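Proabylysin (Pyrococcus abyssi, PDB 4JIU) is the zymogen of a small zinc metallopeptidase, a minigluzincin that probably cleaves peptide bonds once its C-terminal tail has left the metal. Local coordinates at residues I23-F35 / E93-V105. The protein carries 1 engineered substitution. Numbering follows the deposited sequence. Where two conformers were deposited one is given.
Sequences IRPLKMSIARVSF and EDRIMTKLQRNMV. With ZN (zinc ion), chain B.
Ile30 pairs with Asn103, and Ala31 with Val105, through two backbone hydrogen bonds that lay the C-terminal tail along the outermost strand 31-34 and the residues before it, the two segments running parallel. Ile30 N donates to Asn103 O (2.9 Å) at a bent 143°, whereas Val105 N reaches Ala31 O (2.9 Å) almost straight, at 171°, and nearly along the C=O axis.

Apolar contact centres on Ile30, which spreads over both the tail and helix 88-100. Its CG1, placed between the backbone N and the carbonyl carbon (chi1 64°), lies 3.9 Å from Met104 CB, and the extended branch carries CD1 onward to the helix. There CD1 meets Ile96 CG2 at 3.5 Å and Leu100 CD1 at 4.0 Å, crossing the Leu100 side chain at about a right angle. Further along, Val105 CG2 packs 4.0 Å from Arg32 CB.

The CG2 methyl of Ile30 lies over one face of the Arg102 guanidinium, offset toward its rim. Arg102 bends at chi3, and its NH2 comes within 2.9 Å of Ser29 O, approached obliquely. The same NH2 forms a salt bridge with Asp43, whose OD2 also accepts a hydrogen bond from Leu26 N. An alanine in place of Arg102 would probably leave the Asp43 carboxylate without this charged mate and take from Ile30 CG2 the guanidinium it packs against.

At the end of the tail, Val105 O binds zinc at 2.0 Å, completing a site with His60, His64 and His72, while its OXT lies close to Glu61 of the HExxH sequence. A tail laid along the edge strand, with its terminal carboxylate on the metal, is consistent with a gluzincin-like active-site cleft blocked in the zymogen by its own C-terminus.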
ATOM      1  N   ILE A  23       9.987   1.461  -8.330  1.00 14.88           N
ATOM      2  CA  ILE A  23       9.510   0.257  -8.989  1.00 15.67           C
ATOM      3  C   ILE A  23      10.685  -0.671  -9.163  1.00 15.16           C
ATOM      4  O   ILE A  23      11.667  -0.275  -9.822  1.00 19.55           O
ATOM      5  CB  ILE A  23       8.863   0.641 -10.315  1.00 17.93           C
ATOM      6  CG1 ILE A  23       7.908   1.818 -10.215  1.00 17.53           C
ATOM      7  CG2 ILE A  23       8.232  -0.612 -10.925  1.00 20.15           C
ATOM      8  CD1 ILE A  23       6.773   1.559  -9.271  1.00 17.32           C
ATOM      9  N   ARG A  24      10.642  -1.875  -8.624  1.00 13.18           N
ATOM     10  CA  ARG A  24      11.743  -2.815  -8.673  1.00 13.67           C
ATOM     11  C   ARG A  24      11.170  -4.211  -8.692  1.00 13.03           C
ATOM     12  O   ARG A  24      10.187  -4.444  -7.986  1.00 14.07           O
ATOM     13  CB  ARG A  24      12.633  -2.737  -7.413  1.00 16.42           C
ATOM     14  CG  ARG A  24      13.281  -1.413  -7.182  1.00 19.66           C
ATOM     15  CD  ARG A  24      14.528  -1.223  -7.999  1.00 20.59           C
ATOM     16  NE  ARG A  24      15.251  -0.031  -7.568  1.00 25.46           N
ATOM     17  CZ  ARG A  24      14.942   1.234  -7.817  1.00 27.94           C
ATOM     18  NH1 ARG A  24      13.865   1.429  -8.555  1.00 26.09           N
ATOM     19  NH2 ARG A  24      15.696   2.242  -7.350  1.00 26.51           N
ATOM     20  N   PRO A  25      11.775  -5.142  -9.413  1.00 12.58           N
ATOM     21  CA  PRO A  25      11.292  -6.507  -9.357  1.00 13.47           C
ATOM     22  C   PRO A  25      11.593  -7.110  -7.992  1.00 15.15           C
ATOM     23  O   PRO A  25      12.712  -7.130  -7.518  1.00 20.49           O
ATOM     24  CB  PRO A  25      12.085  -7.176 -10.465  1.00 15.00           C
ATOM     25  CG  PRO A  25      13.360  -6.370 -10.617  1.00 16.56           C
ATOM     26  CD  PRO A  25      12.941  -4.955 -10.310  1.00 13.71           C
ATOM     27  N   LEU A  26      10.552  -7.638  -7.379  1.00 15.94           N
ATOM     28  CA  LEU A  26      10.629  -8.248  -6.070  1.00 19.95           C
ATOM     29  C   LEU A  26      10.306  -9.737  -6.206  1.00 23.30           C
ATOM     30  O   LEU A  26       9.449 -10.112  -6.991  1.00 29.47           O
ATOM     31  CB  LEU A  26       9.613  -7.629  -5.092  1.00 17.60           C
ATOM     32  CG  LEU A  26       9.725  -6.127  -4.860  1.00 14.86           C
ATOM     33  CD1 LEU A  26       8.547  -5.658  -4.015  1.00 17.28           C
ATOM     34  CD2 LEU A  26      11.050  -5.821  -4.213  1.00 21.00           C
ATOM     35  N   LYS A  27      10.960 -10.569  -5.433  1.00 30.24           N
ATOM     36  CA  LYS A  27      10.755 -12.006  -5.520  1.00 31.00           C
ATOM     37  C   LYS A  27       9.564 -12.420  -4.663  1.00 27.13           C
ATOM     38  O   LYS A  27       8.600 -13.054  -5.059  1.00 38.79           O
ATOM     39  CB  LYS A  27      12.041 -12.693  -5.064  1.00 39.20           C
ATOM     40  CG  LYS A  27      11.920 -14.215  -5.032  1.00 44.61           C
ATOM     41  CD  LYS A  27      13.259 -14.856  -4.743  1.00 53.50           C
ATOM     42  CE  LYS A  27      13.121 -16.094  -3.877  1.00 57.34           C
ATOM     43  NZ  LYS A  27      14.253 -16.213  -2.910  1.00 72.79           N
ATOM     44  N   MET A  28       9.668 -11.983  -3.424  1.00 26.42           N
ATOM     45  CA  MET A  28       8.890 -12.574  -2.341  1.00 26.24           C
ATOM     46  C   MET A  28       7.603 -11.848  -2.058  1.00 23.30           C
ATOM     47  O   MET A  28       6.785 -12.405  -1.335  1.00 30.74           O
ATOM     48  CB  MET A  28       9.739 -12.568  -1.095  1.00 27.93           C
ATOM     49  CG  MET A  28      10.911 -13.512  -1.213  1.00 29.79           C
ATOM     50  SD  MET A  28      10.501 -15.196  -1.659  1.00 36.35           S
ATOM     51  CE  MET A  28       9.597 -15.781  -0.239  1.00 64.62           C
ATOM     52  N   SER A  29       7.412 -10.647  -2.618  1.00 21.96           N
ATOM     53  CA  SER A  29       6.219  -9.860  -2.448  1.00 18.89           C
ATOM     54  C   SER A  29       5.979  -8.990  -3.671  1.00 16.34           C
ATOM     55  O   SER A  29       6.771  -8.998  -4.619  1.00 19.94           O
ATOM     56  CB  SER A  29       6.357  -8.969  -1.186  1.00 18.83           C
ATOM     57  OG  SER A  29       7.134  -7.833  -1.401  1.00 18.63           O
ATOM     58  N   ILE A  30       4.915  -8.214  -3.583  1.00 14.14           N
ATOM     59  CA  ILE A  30       4.701  -7.209  -4.609  1.00 13.22           C
ATOM     60  C   ILE A  30       4.878  -5.780  -4.110  1.00 10.87           C
ATOM     61  O   ILE A  30       4.826  -4.877  -4.924  1.00 12.33           O
ATOM     62  CB  ILE A  30       3.284  -7.330  -5.201  1.00 15.96           C
ATOM     63  CG1 ILE A  30       2.228  -7.034  -4.102  1.00 19.40           C
ATOM     64  CG2 ILE A  30       3.184  -8.678  -5.873  1.00 27.43           C
ATOM     65  CD1 ILE A  30       0.840  -7.311  -4.632  1.00 25.10           C
ATOM     66  N   ALA A  31       5.066  -5.587  -2.808  1.00 10.96           N
ATOM     67  CA  ALA A  31       5.281  -4.243  -2.275  1.00  9.87           C
ATOM     68  C   ALA A  31       5.835  -4.333  -0.888  1.00  9.87           C
ATOM     69  O   ALA A  31       5.475  -5.214  -0.122  1.00 11.25           O
ATOM     70  CB  ALA A  31       3.969  -3.489  -2.264  1.00 12.20           C
ATOM     71  N   ARG A  32       6.677  -3.341  -0.566  1.00 10.93           N
ATOM     72  CA  ARG A  32       7.209  -3.241   0.797  1.00 10.52           C
ATOM     73  C   ARG A  32       7.642  -1.790   1.061  1.00 10.01           C
ATOM     74  O   ARG A  32       7.640  -1.006   0.128  1.00 13.79           O
ATOM     75  CB  ARG A  32       8.371  -4.180   0.999  1.00 11.77           C
ATOM     76  CG  ARG A  32       9.563  -3.769   0.150  1.00 13.98           C
ATOM     77  CD  ARG A  32      10.758  -4.635   0.372  1.00 19.76           C
ATOM     78  NE  ARG A  32      11.875  -4.349  -0.505  1.00 21.70           N
ATOM     79  CZ  ARG A  32      12.666  -5.235  -1.076  1.00 24.39           C
ATOM     80  NH1 ARG A  32      12.545  -6.554  -0.910  1.00 22.28           N
ATOM     81  NH2 ARG A  32      13.682  -4.892  -1.872  1.00 28.94           N
ATOM     82  N   VAL A  33       7.930  -1.455   2.294  1.00  9.90           N
ATOM     83  CA  VAL A  33       8.397  -0.132   2.664  1.00  9.49           C
ATOM     84  C   VAL A  33       9.795  -0.186   3.254  1.00  9.69           C
ATOM     85  O   VAL A  33      10.292  -1.188   3.743  1.00 10.73           O
ATOM     86  CB  VAL A  33       7.475   0.572   3.678  1.00 10.56           C
ATOM     87  CG1 VAL A  33       6.069   0.690   3.077  1.00 13.45           C
ATOM     88  CG2 VAL A  33       7.471  -0.066   5.032  1.00 11.55           C
ATOM     89  N   SER A  34      10.388   1.018   3.277  1.00 10.86           N
ATOM     90  CA  SER A  34      11.504   1.339   4.158  1.00 10.08           C
ATOM     91  C   SER A  34      11.035   2.439   5.140  1.00  9.74           C
ATOM     92  O   SER A  34      10.718   3.561   4.703  1.00 10.50           O
ATOM     93  CB  SER A  34      12.727   1.878   3.434  1.00 10.96           C
ATOM     94  OG  SER A  34      13.700   2.342   4.337  1.00 11.69           O
ATOM     95  N   PHE A  35      10.956   2.063   6.409  1.00 10.39           N
ATOM     96  CA  PHE A  35      10.686   3.032   7.462  1.00 10.53           C
ATOM     97  C   PHE A  35      11.813   4.037   7.587  1.00 11.13           C
ATOM     98  O   PHE A  35      11.618   5.243   7.821  1.00 12.63           O
ATOM     99  CB  PHE A  35      10.475   2.329   8.811  1.00 11.33           C
ATOM    100  CG  PHE A  35       9.367   1.303   8.841  1.00 10.42           C
ATOM    101  CD1 PHE A  35       9.634  -0.000   8.480  1.00 11.13           C
ATOM    102  CD2 PHE A  35       8.084   1.631   9.203  1.00 11.69           C
ATOM    103  CE1 PHE A  35       8.633  -0.957   8.503  1.00 11.79           C
ATOM    104  CE2 PHE A  35       7.070   0.683   9.248  1.00 12.72           C
ATOM    105  CZ  PHE A  35       7.370  -0.561   8.871  1.00 12.70           C
ATOM    106  N   GLU A  93      -7.503  -7.305  -1.035  1.00 12.71           N
ATOM    107  CA  GLU A  93      -6.376  -8.202  -0.927  1.00 12.92           C
ATOM    108  C   GLU A  93      -6.610  -9.530  -1.631  1.00 14.53           C
ATOM    109  O   GLU A  93      -5.720 -10.028  -2.301  1.00 15.05           O
ATOM    110  CB  GLU A  93      -6.052  -8.482   0.536  1.00 14.74           C
ATOM    111  CG  GLU A  93      -5.364  -7.347   1.226  1.00 14.66           C
ATOM    112  CD  GLU A  93      -4.878  -7.712   2.613  1.00 20.09           C
ATOM    113  OE1 GLU A  93      -4.514  -6.762   3.308  1.00 19.15           O
ATOM    114  OE2 GLU A  93      -4.819  -8.876   3.071  1.00 28.72           O
ATOM    115  N   ASP A  94      -7.784 -10.055  -1.494  1.00 13.93           N
ATOM    116  CA  ASP A  94      -8.107 -11.324  -2.150  1.00 15.23           C
ATOM    117  C   ASP A  94      -8.031 -11.165  -3.653  1.00 13.73           C
ATOM    118  O   ASP A  94      -7.560 -12.061  -4.362  1.00 15.97           O
ATOM    119  CB  ASP A  94      -9.493 -11.798  -1.712  1.00 17.12           C
ATOM    120  CG  ASP A  94      -9.580 -12.383  -0.318  1.00 22.75           C
ATOM    121  OD1 ASP A  94      -8.507 -12.647   0.283  1.00 34.58           O
ATOM    122  OD2 ASP A  94     -10.668 -12.606   0.267  1.00 35.15           O
ATOM    123  N   ARG A  95      -8.558 -10.062  -4.172  1.00 13.04           N
ATOM    124  CA  ARG A  95      -8.482  -9.823  -5.633  1.00 12.92           C
ATOM    125  C   ARG A  95      -7.050  -9.771  -6.107  1.00 12.16           C
ATOM    126  O   ARG A  95      -6.685 -10.287  -7.167  1.00 13.36           O
ATOM    127  CB  ARG A  95      -9.292  -8.565  -5.994  1.00 13.92           C
ATOM    128  CG  ARG A  95     -10.789  -8.676  -5.673  1.00 15.59           C
ATOM    129  CD  ARG A  95     -11.575  -7.436  -6.034  1.00 16.56           C
ATOM    130  NE  ARG A  95     -12.940  -7.499  -5.555  1.00 19.09           N
ATOM    131  CZ  ARG A  95     -13.862  -6.549  -5.731  1.00 19.61           C
ATOM    132  NH1 ARG A  95     -13.510  -5.431  -6.357  1.00 25.17           N
ATOM    133  NH2 ARG A  95     -15.089  -6.690  -5.271  1.00 27.63           N
ATOM    134  N   ILE A  96      -6.203  -9.051  -5.401  1.00 12.14           N
ATOM    135  CA  ILE A  96      -4.808  -8.909  -5.767  1.00 11.91           C
ATOM    136  C   ILE A  96      -4.095 -10.234  -5.725  1.00 12.33           C
ATOM    137  O   ILE A  96      -3.353 -10.614  -6.635  1.00 13.21           O
ATOM    138  CB  ILE A  96      -4.107  -7.893  -4.839  1.00 13.14           C
ATOM    139  CG1 ILE A  96      -4.691  -6.510  -5.063  1.00 13.87           C
ATOM    140  CG2 ILE A  96      -2.611  -7.963  -5.061  1.00 15.17           C
ATOM    141  CD1 ILE A  96      -4.303  -5.523  -3.991  1.00 16.28           C
ATOM    142  N   MET A  97      -4.345 -11.024  -4.687  1.00 13.36           N
ATOM    143  CA  MET A  97      -3.761 -12.360  -4.601  1.00 14.70           C
ATOM    144  C   MET A  97      -4.253 -13.258  -5.727  1.00 14.69           C
ATOM    145  O   MET A  97      -3.435 -13.997  -6.275  1.00 15.20           O
ATOM    146  CB  MET A  97      -4.101 -13.009  -3.260  1.00 16.50           C
ATOM    147  CG  MET A  97      -3.720 -14.470  -3.278  1.00 20.86           C
ATOM    148  SD  MET A  97      -1.974 -14.806  -3.286  1.00 29.51           S
ATOM    149  CE  MET A  97      -1.884 -16.522  -3.803  1.00 87.65           C
ATOM    150  N   THR A  98      -5.531 -13.196  -6.077  1.00 14.89           N
ATOM    151  CA  THR A  98      -6.016 -14.011  -7.191  1.00 16.30           C
ATOM    152  C   THR A  98      -5.242 -13.675  -8.446  1.00 15.96           C
ATOM    153  O   THR A  98      -4.852 -14.539  -9.214  1.00 16.93           O
ATOM    154  CB  THR A  98      -7.507 -13.756  -7.369  1.00 18.96           C
ATOM    155  OG1 THR A  98      -8.154 -14.351  -6.224  1.00 19.01           O
ATOM    156  CG2 THR A  98      -8.047 -14.396  -8.630  1.00 19.14           C
ATOM    157  N   LYS A  99      -5.067 -12.362  -8.670  1.00 14.19           N
ATOM    158  CA  LYS A  99      -4.451 -11.958  -9.918  1.00 15.48           C
ATOM    159  C   LYS A  99      -2.976 -12.281  -9.988  1.00 14.56           C
ATOM    160  O   LYS A  99      -2.444 -12.773 -10.960  1.00 18.09           O
ATOM    161  CB  LYS A  99      -4.648 -10.487 -10.169  1.00 17.20           C
ATOM    162  CG  LYS A  99      -4.258 -10.270 -11.647  1.00 21.14           C
ATOM    163  CD  LYS A  99      -4.399  -8.833 -12.009  1.00 23.28           C
ATOM    164  CE  LYS A  99      -3.953  -8.556 -13.449  1.00 23.20           C
ATOM    165  NZ  LYS A  99      -3.608  -7.088 -13.584  1.00 24.61           N
ATOM    166  N   LEU A 100      -2.235 -11.890  -8.932  1.00 13.73           N
ATOM    167  CA  LEU A 100      -0.796 -11.900  -8.979  1.00 14.21           C
ATOM    168  C   LEU A 100      -0.164 -13.104  -8.300  1.00 15.25           C
ATOM    169  O   LEU A 100       1.023 -13.351  -8.546  1.00 18.10           O
ATOM    170  CB  LEU A 100      -0.233 -10.605  -8.359  1.00 15.01           C
ATOM    171  CG  LEU A 100      -0.613  -9.318  -9.105  1.00 15.90           C
ATOM    172  CD1 LEU A 100       0.074  -8.126  -8.422  1.00 18.22           C
ATOM    173  CD2 LEU A 100      -0.285  -9.374 -10.591  1.00 23.01           C
ATOM    174  N   GLN A 101      -0.917 -13.807  -7.467  1.00 14.20           N
ATOM    175  CA  GLN A 101      -0.463 -14.994  -6.771  1.00 15.12           C
ATOM    176  C   GLN A 101       0.734 -14.712  -5.893  1.00 15.92           C
ATOM    177  O   GLN A 101       1.559 -15.567  -5.689  1.00 24.50           O
ATOM    178  CB  GLN A 101      -0.169 -16.114  -7.783  1.00 17.07           C
ATOM    179  CG  GLN A 101      -1.428 -16.518  -8.531  1.00 17.41           C
ATOM    180  CD  GLN A 101      -2.454 -17.268  -7.752  1.00 16.22           C
ATOM    181  OE1 GLN A 101      -2.055 -18.266  -7.073  1.00 21.12           O
ATOM    182  NE2 GLN A 101      -3.722 -16.913  -7.821  1.00 16.90           N
ATOM    183  N   ARG A 102       0.800 -13.516  -5.389  1.00 15.93           N
ATOM    184  CA  ARG A 102       1.896 -12.983  -4.567  1.00 18.89           C
ATOM    185  C   ARG A 102       1.241 -12.025  -3.587  1.00 20.68           C
ATOM    186  O   ARG A 102       0.197 -11.426  -3.875  1.00 22.54           O
ATOM    187  CB  ARG A 102       2.930 -12.239  -5.405  1.00 22.94           C
ATOM    188  CG  ARG A 102       3.437 -12.987  -6.654  1.00 25.44           C
ATOM    189  CD  ARG A 102       3.968 -12.021  -7.729  1.00 31.55           C
ATOM    190  NE  ARG A 102       5.175 -11.385  -7.303  1.00 25.27           N
ATOM    191  CZ  ARG A 102       5.915 -10.518  -7.983  1.00 19.72           C
ATOM    192  NH1 ARG A 102       5.548 -10.158  -9.220  1.00 25.20           N
ATOM    193  NH2 ARG A 102       6.969 -10.090  -7.325  1.00 25.54           N
ATOM    194  N   ASN A 103       1.884 -11.883  -2.451  1.00 27.98           N
ATOM    195  CA  ASN A 103       1.531 -11.200  -1.256  1.00 29.38           C
ATOM    196  C   ASN A 103       2.128  -9.791  -1.220  1.00 26.49           C
ATOM    197  O   ASN A 103       3.227  -9.670  -1.784  1.00 19.92           O
ATOM    198  CB  ASN A 103       2.123 -11.980  -0.044  1.00 34.32           C
ATOM    199  CG  ASN A 103       1.751 -13.431   0.027  1.00 41.15           C
ATOM    200  OD1 ASN A 103       2.559 -14.368   0.048  1.00 49.25           O
ATOM    201  ND2 ASN A 103       0.435 -13.645   0.084  1.00 54.39           N
ATOM    202  N   MET A 104       1.607  -8.721  -0.608  1.00 25.32           N
ATOM    203  CA  MET A 104       2.337  -7.508  -0.252  1.00 19.29           C
ATOM    204  C   MET A 104       2.787  -7.631   1.188  1.00 18.29           C
ATOM    205  O   MET A 104       2.048  -8.337   1.922  1.00 25.00           O
ATOM    206  CB  MET A 104       1.466  -6.251  -0.352  0.64 20.68           C
ATOM    207  CG  MET A 104       0.375  -6.070   0.698  0.64 19.16           C
ATOM    208  SD  MET A 104      -0.939  -4.980   0.099  0.64 19.99           S
ATOM    209  CE  MET A 104      -1.768  -6.073  -1.020  0.64 15.03           C
ATOM    210  N   VAL A 105       3.834  -6.935   1.579  1.00 13.17           N
ATOM    211  CA  VAL A 105       4.217  -6.945   2.996  1.00 12.82           C
ATOM    212  C   VAL A 105       3.236  -6.044   3.758  1.00 12.30           C
ATOM    213  O   VAL A 105       2.674  -6.492   4.798  1.00 12.27           O
ATOM    214  CB  VAL A 105       5.683  -6.505   3.138  1.00 13.09           C
ATOM    215  CG1 VAL A 105       6.070  -6.423   4.593  1.00 14.66           C
ATOM    216  CG2 VAL A 105       6.603  -7.463   2.382  1.00 14.82           C
ATOM    217  OXT VAL A 105       2.954  -4.916   3.342  1.00 14.47           O
TER
HETATM  218 ZN    ZN B 201       1.367  -5.122   5.499  0.96 10.19          ZN